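Cyclic di-GMP-binding protein XC_3703 (Xanthomonas campestris pv. campestris, PDB 5B7W) binds the second messenger cyclic di-GMP, regulates virulence and biofilm formation, and without cyclic di-GMP promotes target-gene binding by a LysR-type regulator. Local coordinates at residues K116-E120 against D137-A141. Sequence-based numbering, arbitrary orientation.
Sequences KLKVE and DLQDA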
loop_
_atom_site.group_PDB
_atom_site.type_symbol
_atom_site.label_atom_id
_atom_site.label_comp_id
_atom_site.label_asym_id
_atom_site.label_seq_id
_atom_site.Cartn_x
_atom_site.Cartn_y
_atom_site.Cartn_z
ATOM N N LYS A 116 -4.695 19.015 -17.834
ATOM C CA LYS A 116 -5.380 19.192 -19.100
ATOM C C LYS A 116 -4.931 18.163 -20.110
ATOM O O LYS A 116 -4.303 18.490 -21.090
ATOM C CB LYS A 116 -5.152 20.615 -19.642
ATOM C CG LYS A 116 -6.391 21.518 -19.692
ATOM C CD LYS A 116 -6.217 22.863 -18.983
ATOM C CE LYS A 116 -4.911 23.584 -19.304
ATOM N NZ LYS A 116 -4.700 24.847 -18.536
ATOM N N LEU A 117 -5.253 16.918 -19.821
ATOM C CA LEU A 117 -4.878 15.778 -20.612
ATOM C C LEU A 117 -6.005 15.304 -21.444
ATOM O O LEU A 117 -7.145 15.480 -21.075
ATOM C CB LEU A 117 -4.551 14.687 -19.647
ATOM C CG LEU A 117 -3.525 13.667 -20.062
ATOM C CD1 LEU A 117 -3.445 13.496 -21.571
ATOM C CD2 LEU A 117 -2.222 14.082 -19.439
ATOM N N LYS A 118 -5.681 14.680 -22.554
ATOM C CA LYS A 118 -6.664 14.182 -23.470
ATOM C C LYS A 118 -7.257 12.830 -23.039
ATOM O O LYS A 118 -7.354 11.905 -23.807
ATOM C CB LYS A 118 -6.024 14.069 -24.834
ATOM C CG LYS A 118 -5.558 15.376 -25.442
ATOM C CD LYS A 118 -5.272 15.215 -26.932
ATOM C CE LYS A 118 -4.308 16.239 -27.507
ATOM N NZ LYS A 118 -3.435 15.627 -28.529
ATOM N N VAL A 119 -7.639 12.734 -21.787
ATOM C CA VAL A 119 -8.189 11.481 -21.294
ATOM C C VAL A 119 -9.505 11.756 -20.584
ATOM O O VAL A 119 -9.773 12.864 -20.117
ATOM C CB VAL A 119 -7.216 10.740 -20.351
ATOM C CG1 VAL A 119 -5.945 10.351 -21.093
ATOM C CG2 VAL A 119 -6.895 11.593 -19.135
ATOM N N GLU A 120 -10.336 10.721 -20.523
ATOM C CA GLU A 120 -11.573 10.738 -19.758
ATOM C C GLU A 120 -11.492 9.646 -18.702
ATOM O O GLU A 120 -11.270 8.476 -19.030
ATOM C CB GLU A 120 -12.791 10.531 -20.661
ATOM C CG GLU A 120 -14.115 10.885 -20.004
ATOM C CD GLU A 120 -15.264 10.935 -20.992
ATOM O OE1 GLU A 120 -16.383 11.317 -20.584
ATOM O OE2 GLU A 120 -15.052 10.594 -22.174
ATOM N N ASP A 137 -1.906 9.190 -25.452
ATOM C CA ASP A 137 -2.578 9.945 -24.399
ATOM C C ASP A 137 -2.670 9.137 -23.115
ATOM O O ASP A 137 -2.662 9.711 -22.020
ATOM C CB ASP A 137 -3.990 10.360 -24.826
ATOM C CG ASP A 137 -4.004 11.187 -26.091
ATOM O OD1 ASP A 137 -2.959 11.769 -26.445
ATOM O OD2 ASP A 137 -5.078 11.279 -26.721
ATOM N N LEU A 138 -2.778 7.812 -23.231
ATOM C CA LEU A 138 -2.855 6.971 -22.044
ATOM C C LEU A 138 -1.520 6.949 -21.312
ATOM O O LEU A 138 -1.469 7.114 -20.087
ATOM C CB LEU A 138 -3.293 5.557 -22.431
ATOM C CG LEU A 138 -4.647 5.427 -23.137
ATOM C CD1 LEU A 138 -4.914 3.979 -23.519
ATOM C CD2 LEU A 138 -5.770 5.970 -22.265
ATOM N N GLN A 139 -0.423 6.763 -22.052
ATOM C CA GLN A 139 0.900 6.832 -21.440
ATOM C C GLN A 139 1.156 8.211 -20.851
ATOM O O GLN A 139 1.741 8.332 -19.769
ATOM C CB GLN A 139 1.978 6.476 -22.464
ATOM C CG GLN A 139 3.405 6.698 -21.973
ATOM C CD GLN A 139 3.885 5.602 -21.039
ATOM O OE1 GLN A 139 3.490 5.545 -19.875
ATOM N NE2 GLN A 139 4.746 4.727 -21.547
ATOM N N ASP A 140 0.724 9.265 -21.551
ATOM C CA ASP A 140 0.809 10.608 -20.989
ATOM C C ASP A 140 0.083 10.686 -19.654
ATOM O O ASP A 140 0.549 11.352 -18.722
ATOM C CB ASP A 140 0.238 11.630 -21.972
ATOM C CG ASP A 140 1.253 12.071 -23.009
ATOM O OD1 ASP A 140 2.214 11.315 -23.264
ATOM O OD2 ASP A 140 1.090 13.176 -23.569
ATOM N N ALA A 141 -1.058 10.004 -19.537
ATOM C CA ALA A 141 -1.722 9.904 -18.243
ATOM C C ALA A 141 -0.944 8.995 -17.299
ATOM O O ALA A 141 -0.775 9.318 -16.118
ATOM C CB ALA A 141 -3.153 9.401 -18.423
#
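L117, K118 and V119 all turn toward one flank of the helix at 137-141, with D137 facing the lysine, and L117 and V119 resting on the D137 carbonyl oxygen and on D140 and A141. The side chain of K118 crosses the carboxylate of D137 obliquely. Its CB packs against the acid, 3.5 Å from D137 OD2; CG makes no close approach, but CD lies near both carboxylate oxygens, 3.9 Å from OD2. CE then swings off, 4.8 Å from D137 OD1, and with the last torsion bent (chi4 143°) NZ ends 4.4 Å from D137 OD1, too far for a salt bridge though probably close enough for some attraction. D137 OD2 also forms a long, weak ion pair with K133, a residue assigned by similarity to the cyclic di-GMP site, so the acid has two lysines near it. The setting is the RRM-like domain I, in which two helices pack on one side of a four-stranded antiparallel sheet: K116-E120 leads from helix 102-114 into strand 119-124, at one edge of the sheet, and D137-A141 belongs to the other helix, 135-146. K118 is the centre of an inverse gamma turn, closed by a weak hydrogen bond from V119 N to L117 O; L117 and V119, on its two sides, both face helix 135-146. With chi1 at -150°, only roughly anti, the L117 side chain crosses that of D140 at about a right angle, CD1 lying 4.1 Å from D140 CB. Its other methyl, CD2, meets the D140 backbone, 4.0 Å from O. V119 sends CG1 against the D137 carbonyl oxygen at 3.5 Å, an oxygen that already accepts the helical bond from A141 N. The same methyl touches A141 CB at 4.0 Å.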